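Local coordinates for phosphate-binding protein (Xanthomonas axonopodis pv. citri, PDB 5UB4), which probably binds phosphate or a related phosphorus oxyanion as the periplasmic substrate-binding component of an ABC transporter, at residues A[88-93]-A[209-214]. Residues are numbered along the deposited sequence; the frame is centred on the assembly and turned at random.
Sequences GGLRDF and VPRAVE
The carbonyl oxygen of Arg91 accepts the backbone N-H of Arg211 (Arg91 O to Arg211 N, 2.8 Å), and the CA of Pro210 adds a longer C-H···O contact to the same oxygen. This bond begins an antiparallel pairing of two strands that run between the lobes, consistent with the hinge of a two-lobed periplasmic binding protein. Asp92 and Pro210 form the non-hydrogen-bonded pair; Phe93 and Val209 form the hydrogen-bonded one, joined by Phe93 N to Val209 O at 2.9 Å and Val209 N to Phe93 O at 2.8 Å. Proline, which has no N-H to give, suits the position whose nitrogen is not needed for this ladder, and its own carbonyl turns to Thr67 OG1.

Asp92 packs CB near Val209 O and sets OD1 near Pro210 CA; an acid suits the place because OD2 makes a salt bridge to Arg264 on helix 259-277. Phe93 has CG lodged between its backbone N and carbonyl carbon (chi1 73°), which puts the ring beside the opposing strand. Val209 CG2 meets the ring edge at CE1, 3.7 Å away. The Phe93 side chain also touches Thr124 and Ser125 and lies about 3 Å (nearest atoms) from a bound phosphate ion, perhaps from the crystallisation liquor but consistent with a ligand pocket. A long, flexible arginine suits position 211: bent at chi2 and chi3, it carries its guanidinium toward Leu90 and Gly88, with NE buried and without a partner in the model. Its CH-pi contact sets Arg211 CD over one face, 4.0 Å from the Phe93 ring centroid, displaced toward CD2.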
ATOM      1  N   GLY A  88      -2.066 -10.762   7.539  1.00 24.00           N
ATOM      2  CA  GLY A  88      -1.487 -12.102   7.329  1.00 25.83           C
ATOM      3  C   GLY A  88      -0.493 -12.508   8.406  1.00 26.31           C
ATOM      4  O   GLY A  88       0.454 -13.197   8.094  1.00 30.06           O
ATOM      5  N   GLY A  89      -0.642 -12.004   9.637  1.00 24.35           N
ATOM      6  CA  GLY A  89       0.311 -12.298  10.709  1.00 26.26           C
ATOM      7  C   GLY A  89       1.655 -11.602  10.658  1.00 28.97           C
ATOM      8  O   GLY A  89       2.563 -11.955  11.401  1.00 27.11           O
ATOM      9  N   LEU A  90       1.777 -10.557   9.834  1.00 27.90           N
ATOM     10  CA  LEU A  90       3.050  -9.899   9.639  1.00 25.82           C
ATOM     11  C   LEU A  90       2.888  -8.434   9.916  1.00 23.65           C
ATOM     12  O   LEU A  90       1.990  -7.762   9.370  1.00 21.20           O
ATOM     13  CB  LEU A  90       3.495 -10.079   8.175  1.00 26.44           C
ATOM     14  CG  LEU A  90       3.750 -11.508   7.733  1.00 27.67           C
ATOM     15  CD1 LEU A  90       4.049 -11.528   6.242  1.00 28.60           C
ATOM     16  CD2 LEU A  90       4.863 -12.195   8.554  1.00 28.86           C
ATOM     17  N   ARG A  91       3.779  -7.928  10.733  1.00 22.61           N
ATOM     18  CA  ARG A  91       3.806  -6.524  11.011  1.00 24.59           C
ATOM     19  C   ARG A  91       4.524  -5.715   9.926  1.00 23.10           C
ATOM     20  O   ARG A  91       4.248  -4.514   9.830  1.00 23.18           O
ATOM     21  CB  ARG A  91       4.483  -6.310  12.333  1.00 26.94           C
ATOM     22  CG  ARG A  91       3.674  -6.939  13.456  1.00 32.09           C
ATOM     23  CD  ARG A  91       3.959  -6.339  14.823  1.00 35.39           C
ATOM     24  NE  ARG A  91       3.031  -6.960  15.779  1.00 43.92           N
ATOM     25  CZ  ARG A  91       3.138  -6.869  17.104  1.00 50.27           C
ATOM     26  NH1 ARG A  91       4.140  -6.151  17.660  1.00 51.29           N
ATOM     27  NH2 ARG A  91       2.241  -7.489  17.875  1.00 48.06           N
ATOM     28  N   ASP A  92       5.479  -6.336   9.219  1.00 19.29           N
ATOM     29  CA  ASP A  92       6.376  -5.629   8.246  1.00 22.59           C
ATOM     30  C   ASP A  92       6.271  -6.207   6.867  1.00 22.06           C
ATOM     31  O   ASP A  92       5.817  -7.328   6.691  1.00 25.36           O
ATOM     32  CB  ASP A  92       7.858  -5.698   8.681  1.00 22.93           C
ATOM     33  CG  ASP A  92       8.229  -4.702   9.806  1.00 22.85           C
ATOM     34  OD1 ASP A  92       7.369  -4.071  10.446  1.00 23.31           O
ATOM     35  OD2 ASP A  92       9.428  -4.509  10.029  1.00 25.50           O
ATOM     36  N   PHE A  93       6.668  -5.424   5.868  1.00 21.29           N
ATOM     37  CA  PHE A  93       6.985  -5.993   4.575  1.00 21.94           C
ATOM     38  C   PHE A  93       8.119  -5.188   3.901  1.00 20.79           C
ATOM     39  O   PHE A  93       8.567  -4.149   4.421  1.00 18.38           O
ATOM     40  CB  PHE A  93       5.710  -6.196   3.683  1.00 21.84           C
ATOM     41  CG  PHE A  93       5.091  -4.937   3.105  1.00 20.73           C
ATOM     42  CD1 PHE A  93       5.336  -3.681   3.622  1.00 21.15           C
ATOM     43  CD2 PHE A  93       4.137  -5.052   2.065  1.00 19.63           C
ATOM     44  CE1 PHE A  93       4.728  -2.557   3.099  1.00 22.72           C
ATOM     45  CE2 PHE A  93       3.553  -3.935   1.526  1.00 20.99           C
ATOM     46  CZ  PHE A  93       3.850  -2.675   2.047  1.00 21.70           C
ATOM     47  N   VAL A 209       9.433  -1.995   6.040  1.00 20.03           N
ATOM     48  CA  VAL A 209       8.648  -0.934   6.651  1.00 18.32           C
ATOM     49  C   VAL A 209       7.429  -1.618   7.306  1.00 20.14           C
ATOM     50  O   VAL A 209       7.098  -2.771   6.968  1.00 17.37           O
ATOM     51  CB  VAL A 209       8.239   0.166   5.628  1.00 19.15           C
ATOM     52  CG1 VAL A 209       9.457   0.853   5.007  1.00 19.86           C
ATOM     53  CG2 VAL A 209       7.317  -0.415   4.559  1.00 20.27           C
ATOM     54  N   PRO A 210       6.738  -0.909   8.233  1.00 20.42           N
ATOM     55  CA  PRO A 210       5.498  -1.469   8.741  1.00 23.24           C
ATOM     56  C   PRO A 210       4.496  -1.648   7.607  1.00 24.06           C
ATOM     57  O   PRO A 210       4.426  -0.810   6.700  1.00 24.48           O
ATOM     58  CB  PRO A 210       5.000  -0.432   9.770  1.00 22.07           C
ATOM     59  CG  PRO A 210       6.152   0.486   9.993  1.00 23.78           C
ATOM     60  CD  PRO A 210       6.942   0.473   8.705  1.00 23.97           C
ATOM     61  N   ARG A 211       3.759  -2.739   7.678  1.00 23.94           N
ATOM     62  CA  ARG A 211       2.930  -3.208   6.584  1.00 28.12           C
ATOM     63  C   ARG A 211       1.728  -2.298   6.290  1.00 25.71           C
ATOM     64  O   ARG A 211       1.442  -1.978   5.153  1.00 25.56           O
ATOM     65  CB  ARG A 211       2.471  -4.628   6.911  1.00 33.59           C
ATOM     66  CG  ARG A 211       1.304  -5.115   6.117  1.00 37.54           C
ATOM     67  CD  ARG A 211       1.669  -5.608   4.729  1.00 37.77           C
ATOM     68  NE  ARG A 211       1.632  -7.040   4.902  1.00 34.30           N
ATOM     69  CZ  ARG A 211       0.894  -7.906   4.242  1.00 29.59           C
ATOM     70  NH1 ARG A 211       0.130  -7.544   3.224  1.00 32.99           N
ATOM     71  NH2 ARG A 211       0.952  -9.194   4.624  1.00 31.19           N
ATOM     72  N   ALA A 212       1.006  -1.894   7.319  1.00 22.71           N
ATOM     73  CA  ALA A 212      -0.237  -1.101   7.124  1.00 22.94           C
ATOM     74  C   ALA A 212      -0.566  -0.309   8.374  1.00 20.99           C
ATOM     75  O   ALA A 212       0.022  -0.546   9.457  1.00 17.61           O
ATOM     76  CB  ALA A 212      -1.403  -2.027   6.711  1.00 21.07           C
ATOM     77  N   VAL A 213      -1.474   0.643   8.184  1.00 19.99           N
ATOM     78  CA  VAL A 213      -1.879   1.575   9.206  1.00 20.07           C
ATOM     79  C   VAL A 213      -3.335   1.989   8.990  1.00 21.65           C
ATOM     80  O   VAL A 213      -3.791   2.118   7.829  1.00 19.75           O
ATOM     81  CB  VAL A 213      -0.928   2.814   9.210  1.00 21.36           C
ATOM     82  CG1 VAL A 213      -0.993   3.541   7.894  1.00 22.24           C
ATOM     83  CG2 VAL A 213      -1.202   3.759  10.369  1.00 19.88           C
ATOM     84  N   GLU A 214      -4.070   2.193  10.098  1.00 20.93           N
ATOM     85  CA  GLU A 214      -5.430   2.758  10.063  1.00 21.26           C
ATOM     86  C   GLU A 214      -5.240   4.248  10.156  1.00 22.37           C
ATOM     87  O   GLU A 214      -4.552   4.749  11.099  1.00 20.43           O
ATOM     88  CB  GLU A 214      -6.278   2.265  11.256  1.00 21.52           C
ATOM     89  CG  GLU A 214      -6.348   0.733  11.316  1.00 21.37           C
ATOM     90  CD  GLU A 214      -6.758   0.183   9.959  1.00 24.37           C
ATOM     91  OE1 GLU A 214      -7.880   0.582   9.468  1.00 22.81           O
ATOM     92  OE2 GLU A 214      -5.922  -0.546   9.331  1.00 24.48           O
TER